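Local coordinates for mandelate racemase/muconate lactonizing protein (Paenibacillus sp., PDB 3V5C), which probably catalyses the magnesium-dependent dehydration of galacturonate, as a lyase of the enolase superfamily, at residues I47-I52 with L373-I378; T292-L297 with L306-H311. The protein carries 1 engineered substitution. All coordinates share one frame; numbering follows the deposited sequence.

Interaction 1. Residues I47-I52 with L373-I378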
loop_
_atom_site.group_PDB
_atom_site.type_symbol
_atom_site.label_atom_id
_atom_site.label_comp_id
_atom_site.label_asym_id
_atom_site.label_seq_id
_atom_site.Cartn_x
_atom_site.Cartn_y
_atom_site.Cartn_z
ATOM N N ILE A 47 7.816 4.792 13.745
ATOM C CA ILE A 47 6.599 5.358 14.310
ATOM C C ILE A 47 6.928 6.632 15.073
ATOM O O ILE A 47 7.982 6.731 15.695
ATOM C CB ILE A 47 5.952 4.336 15.276
ATOM C CG1 ILE A 47 5.360 3.160 14.488
ATOM C CG2 ILE A 47 4.905 4.992 16.181
ATOM C CD1 ILE A 47 4.156 3.517 13.671
ATOM N N ALA A 48 6.037 7.610 15.001
ATOM C CA ALA A 48 6.103 8.743 15.910
ATOM C C ALA A 48 4.852 8.785 16.772
ATOM O O ALA A 48 3.760 8.407 16.346
ATOM C CB ALA A 48 6.256 10.056 15.145
ATOM N N ARG A 49 5.025 9.280 17.989
ATOM C CA ARG A 49 3.943 9.538 18.907
ATOM C C ARG A 49 3.923 11.058 19.122
ATOM O O ARG A 49 4.924 11.638 19.547
ATOM C CB ARG A 49 4.218 8.806 20.224
ATOM C CG ARG A 49 3.212 9.058 21.341
ATOM C CD ARG A 49 3.379 7.998 22.449
ATOM N NE ARG A 49 4.570 8.199 23.278
ATOM C CZ ARG A 49 5.089 7.269 24.085
ATOM N NH1 ARG A 49 6.154 7.550 24.826
ATOM N NH2 ARG A 49 4.551 6.056 24.149
ATOM N N ILE A 50 2.815 11.703 18.788
ATOM C CA ILE A 50 2.714 13.154 18.986
ATOM C C ILE A 50 1.761 13.436 20.141
ATOM O O ILE A 50 0.762 12.740 20.320
ATOM C CB ILE A 50 2.251 13.873 17.686
ATOM C CG1 ILE A 50 2.439 15.395 17.776
ATOM C CG2 ILE A 50 0.795 13.508 17.319
ATOM C CD1 ILE A 50 2.277 16.105 16.422
ATOM N N THR A 51 2.065 14.457 20.939
ATOM C CA THR A 51 1.156 14.844 22.013
ATOM C C THR A 51 0.712 16.272 21.750
ATOM O O THR A 51 1.550 17.159 21.609
ATOM C CB THR A 51 1.852 14.797 23.380
ATOM O OG1 THR A 51 2.381 13.481 23.626
ATOM C CG2 THR A 51 0.856 15.155 24.485
ATOM N N ILE A 52 -0.597 16.466 21.665
ATOM C CA ILE A 52 -1.198 17.778 21.436
ATOM C C ILE A 52 -2.287 17.938 22.480
ATOM O O ILE A 52 -3.121 17.047 22.658
ATOM C CB ILE A 52 -1.819 17.884 20.027
ATOM C CG1 ILE A 52 -0.744 17.775 18.945
ATOM C CG2 ILE A 52 -2.622 19.202 19.883
ATOM C CD1 ILE A 52 -1.313 17.433 17.567
ATOM N N LEU A 373 5.950 -0.203 25.699
ATOM C CA LEU A 373 6.960 -0.741 24.805
ATOM C C LEU A 373 7.504 0.361 23.914
ATOM O O LEU A 373 8.713 0.456 23.688
ATOM C CB LEU A 373 6.389 -1.871 23.960
ATOM C CG LEU A 373 7.388 -2.448 22.953
ATOM C CD1 LEU A 373 8.607 -3.072 23.636
ATOM C CD2 LEU A 373 6.726 -3.456 22.028
ATOM N N VAL A 374 6.618 1.202 23.400
ATOM C CA VAL A 374 7.079 2.296 22.565
ATOM C C VAL A 374 7.985 3.223 23.369
ATOM O O VAL A 374 9.016 3.667 22.878
ATOM C CB VAL A 374 5.907 3.038 21.954
ATOM C CG1 VAL A 374 6.396 4.258 21.210
ATOM C CG2 VAL A 374 5.159 2.096 21.026
ATOM N N THR A 375 7.600 3.510 24.609
ATOM C CA THR A 375 8.436 4.347 25.467
ATOM C C THR A 375 9.838 3.748 25.647
ATOM O O THR A 375 10.839 4.450 25.538
ATOM C CB THR A 375 7.773 4.592 26.822
ATOM O OG1 THR A 375 6.626 5.426 26.623
ATOM C CG2 THR A 375 8.728 5.303 27.763
ATOM N N TYR A 376 9.900 2.446 25.893
ATOM C CA TYR A 376 11.183 1.764 25.997
ATOM C C TYR A 376 12.026 1.925 24.731
ATOM O O TYR A 376 13.219 2.212 24.808
ATOM C CB TYR A 376 10.974 0.275 26.300
ATOM C CG TYR A 376 12.251 -0.533 26.213
ATOM C CD1 TYR A 376 13.188 -0.495 27.230
ATOM C CD2 TYR A 376 12.525 -1.313 25.096
ATOM C CE1 TYR A 376 14.359 -1.233 27.160
ATOM C CE2 TYR A 376 13.691 -2.062 25.014
ATOM C CZ TYR A 376 14.607 -2.018 26.055
ATOM O OH TYR A 376 15.775 -2.750 25.983
ATOM N N LEU A 377 11.400 1.722 23.573
ATOM C CA LEU A 377 12.097 1.845 22.300
ATOM C C LEU A 377 12.550 3.279 21.998
ATOM O O LEU A 377 13.626 3.493 21.435
ATOM C CB LEU A 377 11.211 1.329 21.168
ATOM C CG LEU A 377 11.000 -0.190 21.248
ATOM C CD1 LEU A 377 10.027 -0.683 20.175
ATOM C CD2 LEU A 377 12.321 -0.944 21.157
ATOM N N ILE A 378 11.724 4.255 22.359
ATOM C CA ILE A 378 12.079 5.662 22.193
ATOM C C ILE A 378 13.353 5.939 22.994
ATOM O O ILE A 378 14.318 6.531 22.504
ATOM C CB ILE A 378 10.951 6.582 22.722
ATOM C CG1 ILE A 378 9.728 6.513 21.806
ATOM C CG2 ILE A 378 11.436 8.025 22.837
ATOM C CD1 ILE A 378 8.425 7.050 22.453
#
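Arg49 reaches from strand 42-52 to helix 371-380 and meets Val374, Thr375 and Ile378 with its guanidinium group. A hydrogen bond carries the polar side of the contact: Arg49 NH1 donates to Thr375 OG1 over 2.8 Å, with an N-H...O angle of 160°. The hydroxyl oxygen lies in the guanidinium plane. The remaining approach is apolar and comes from above that plane. Ile378 CD1 lies over one face, displaced toward the rim, 3.3 Å from Arg49 NH1, and Val374 CG1 lies over the same group, 3.9 Å from Arg49 NH2. The arginine starts extended, CG anti to the backbone N, and then bends at chi3 (74°), which turns the guanidinium edge to the threonine while its face receives the two aliphatic branches.

The strand belongs to the antiparallel sheet of the N-terminal capping domain known from the enolase superfamily, and helix 371-380, near the C-terminus, packs on it: the short axes pass 10.5 Å apart at 107°. Sheet residues position the arginine, for Glu18 forms a salt bridge with NE and Tyr58 OH hydrogen-bonds to NH2. Thr375 OG1 also bonds to Asp371 O, one helical turn earlier, which fixes the hydroxyl that Arg49 meets. A leucine in place of Arg49 would probably leave the Glu18 carboxylate without its charged mate and Thr375 OG1 without its donor from the strand. On the helix, Ile378 N bonds to Val374 O at 2.8 Å, a one-turn spacing that brings both side chains to the arginine.

Interaction 2. Residues T292-L297 with L306-H311; sequences THWMEL and LRSAPH
Trp294 and Pro310 make the main apolar contact, a CH-pi interaction. Pro310 CG sits 4.0 Å from the centroid of the six-membered ring of Trp294 and 19° off its normal, so the pyrrolidine ring approaches over a face. Pro310 CG lies 3.8 Å from Trp294 CE2, and Pro310 CB comes equally near to Trp294 NE1. The opposite face of the indole is covered from its own helix by Leu297 CD2, 3.8 Å above the plane, which sandwiches the ring between leucine and proline.

Helix 291-303 and strand 307-308 close a beta-alpha-beta unit that starts at strand 281-282, part of the TIM-type barrel of the enolase C-terminal domain. The tryptophan thus packs the helix against the strand and the loop that follows it, with its side chain about 12 Å from the bound magnesium ion.

Edge packing is supplied by Ser308. Its OG lies near the indole plane, 3.2 Å from Trp294 CZ3, and its CB, placed by the backbone, is 3.4 Å from the same carbon. OG is held beside the backbone N (chi1 -67°), a rotation that swings it to the edge of the benzo ring at CZ3.

Polar bonding of the indole runs to the backbone: Trp294 NE1 hydrogen-bonds to Tyr284 O, in the loop between strand 281-282 and helix 291-303. Helix 317-325 adds Leu325, which touches both Trp294 and Pro310.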
loop_
_atom_site.group_PDB
_atom_site.type_symbol
_atom_site.label_atom_id
_atom_site.label_comp_id
_atom_site.label_asym_id
_atom_site.label_seq_id
_atom_site.Cartn_x
_atom_site.Cartn_y
_atom_site.Cartn_z
ATOM N N THR A 292 -2.025 12.395 2.811
ATOM C CA THR A 292 -2.545 13.707 2.428
ATOM C C THR A 292 -2.379 13.927 0.924
ATOM O O THR A 292 -3.303 14.390 0.233
ATOM C CB THR A 292 -1.840 14.816 3.231
ATOM O OG1 THR A 292 -2.083 14.581 4.620
ATOM C CG2 THR A 292 -2.414 16.182 2.854
ATOM N N HIS A 293 -1.221 13.529 0.416
ATOM C CA HIS A 293 -0.956 13.594 -1.015
ATOM C C HIS A 293 -1.980 12.740 -1.773
ATOM O O HIS A 293 -2.547 13.148 -2.801
ATOM C CB HIS A 293 0.461 13.102 -1.301
ATOM C CG HIS A 293 0.834 13.175 -2.744
ATOM N ND1 HIS A 293 1.619 14.184 -3.259
ATOM C CD2 HIS A 293 0.540 12.355 -3.783
ATOM C CE1 HIS A 293 1.789 13.987 -4.554
ATOM N NE2 HIS A 293 1.144 12.888 -4.897
ATOM N N TRP A 294 -2.225 11.535 -1.262
ATOM C CA TRP A 294 -3.164 10.619 -1.901
ATOM C C TRP A 294 -4.609 11.125 -1.883
ATOM O O TRP A 294 -5.364 10.867 -2.814
ATOM C CB TRP A 294 -3.063 9.222 -1.274
ATOM C CG TRP A 294 -2.323 8.246 -2.135
ATOM C CD1 TRP A 294 -1.124 7.660 -1.858
ATOM C CD2 TRP A 294 -2.748 7.740 -3.403
ATOM N NE1 TRP A 294 -0.767 6.807 -2.894
ATOM C CE2 TRP A 294 -1.749 6.836 -3.849
ATOM C CE3 TRP A 294 -3.876 7.955 -4.210
ATOM C CZ2 TRP A 294 -1.838 6.166 -5.067
ATOM C CZ3 TRP A 294 -3.967 7.271 -5.431
ATOM C CH2 TRP A 294 -2.957 6.381 -5.837
ATOM N N MET A 295 -5.002 11.857 -0.842
ATOM C CA MET A 295 -6.334 12.457 -0.876
ATOM C C MET A 295 -6.493 13.386 -2.093
ATOM O O MET A 295 -7.501 13.325 -2.826
ATOM C CB MET A 295 -6.600 13.219 0.420
ATOM C CG MET A 295 -6.826 12.270 1.591
ATOM S SD MET A 295 -6.874 13.102 3.204
ATOM C CE MET A 295 -7.981 14.470 2.870
ATOM N N GLU A 296 -5.495 14.229 -2.318
ATOM C CA GLU A 296 -5.534 15.168 -3.439
ATOM C C GLU A 296 -5.387 14.441 -4.770
ATOM O O GLU A 296 -6.135 14.686 -5.724
ATOM C CB GLU A 296 -4.449 16.240 -3.291
ATOM C CG GLU A 296 -4.655 17.157 -2.097
ATOM C CD GLU A 296 -3.556 18.187 -1.945
ATOM O OE1 GLU A 296 -3.089 18.733 -2.972
ATOM O OE2 GLU A 296 -3.159 18.446 -0.789
ATOM N N LEU A 297 -4.421 13.536 -4.831
ATOM C CA LEU A 297 -4.199 12.751 -6.036
ATOM C C LEU A 297 -5.437 11.939 -6.432
ATOM O O LEU A 297 -5.832 11.915 -7.606
ATOM C CB LEU A 297 -2.978 11.853 -5.847
ATOM C CG LEU A 297 -2.695 10.911 -7.017
ATOM C CD1 LEU A 297 -2.396 11.709 -8.277
ATOM C CD2 LEU A 297 -1.516 10.039 -6.640
ATOM N N LEU A 306 -9.673 7.506 -13.655
ATOM C CA LEU A 306 -8.527 6.635 -13.419
ATOM C C LEU A 306 -8.636 5.963 -12.049
ATOM O O LEU A 306 -9.363 6.440 -11.174
ATOM C CB LEU A 306 -7.229 7.433 -13.534
ATOM C CG LEU A 306 -6.918 7.929 -14.948
ATOM C CD1 LEU A 306 -5.781 8.956 -14.916
ATOM C CD2 LEU A 306 -6.580 6.751 -15.872
ATOM N N ARG A 307 -7.895 4.869 -11.862
ATOM C CA ARG A 307 -8.022 4.054 -10.662
ATOM C C ARG A 307 -6.830 4.231 -9.736
ATOM O O ARG A 307 -5.707 4.431 -10.193
ATOM C CB ARG A 307 -8.132 2.577 -11.049
ATOM C CG ARG A 307 -9.355 2.264 -11.899
ATOM C CD ARG A 307 -9.099 1.013 -12.701
ATOM N NE ARG A 307 -10.147 0.775 -13.688
ATOM C CZ ARG A 307 -11.193 -0.008 -13.481
ATOM N NH1 ARG A 307 -11.350 -0.613 -12.310
ATOM N NH2 ARG A 307 -12.092 -0.183 -14.441
ATOM N N SER A 308 -7.089 4.117 -8.438
ATOM C CA SER A 308 -6.083 4.301 -7.403
ATOM C C SER A 308 -5.820 2.971 -6.699
ATOM O O SER A 308 -6.745 2.336 -6.189
ATOM C CB SER A 308 -6.594 5.308 -6.360
ATOM O OG SER A 308 -6.711 6.620 -6.904
ATOM N N ALA A 309 -4.556 2.570 -6.634
ATOM C CA ALA A 309 -4.164 1.378 -5.895
ATOM C C ALA A 309 -2.837 1.643 -5.224
ATOM O O ALA A 309 -1.790 1.283 -5.744
ATOM C CB ALA A 309 -4.059 0.163 -6.829
ATOM N N PRO A 310 -2.872 2.317 -4.074
ATOM C CA PRO A 310 -1.647 2.736 -3.394
ATOM C C PRO A 310 -0.730 1.572 -3.105
ATOM O O PRO A 310 -1.160 0.538 -2.573
ATOM C CB PRO A 310 -2.158 3.325 -2.080
ATOM C CG PRO A 310 -3.538 3.795 -2.413
ATOM C CD PRO A 310 -4.082 2.759 -3.363
ATOM N N HIS A 311 0.535 1.721 -3.468
ATOM C CA HIS A 311 1.505 0.688 -3.160
ATOM C C HIS A 311 1.750 0.610 -1.662
ATOM O O HIS A 311 1.807 1.622 -0.947
ATOM C CB HIS A 311 2.819 0.963 -3.905
ATOM C CG HIS A 311 3.948 0.079 -3.485
ATOM N ND1 HIS A 311 4.760 0.363 -2.411
ATOM C CD2 HIS A 311 4.400 -1.093 -3.999
ATOM C CE1 HIS A 311 5.668 -0.588 -2.282
ATOM N NE2 HIS A 311 5.470 -1.483 -3.230
#

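In the fold
Both contacts are buried and each centres on one large side chain, yet they hold different elements. The centre of interaction 1 is about 23 Å from the centre of the chain; its segments, 321 residues apart, bring a helix near the C-terminus onto the antiparallel sheet of the capping domain, built mostly of N-terminal strands. Interaction 2, whose centre is about 10 Å from that of the chain, is local within the barrel, its segments 9 residues apart, and is nested inside the chain loop closed by interaction 1. Their centres are 28 Å apart and they do not touch. The chemistry differs accordingly: a charged group with hydrogen-bonding partners and aliphatic cover in the first, an aromatic ring packed by face and edge in the second.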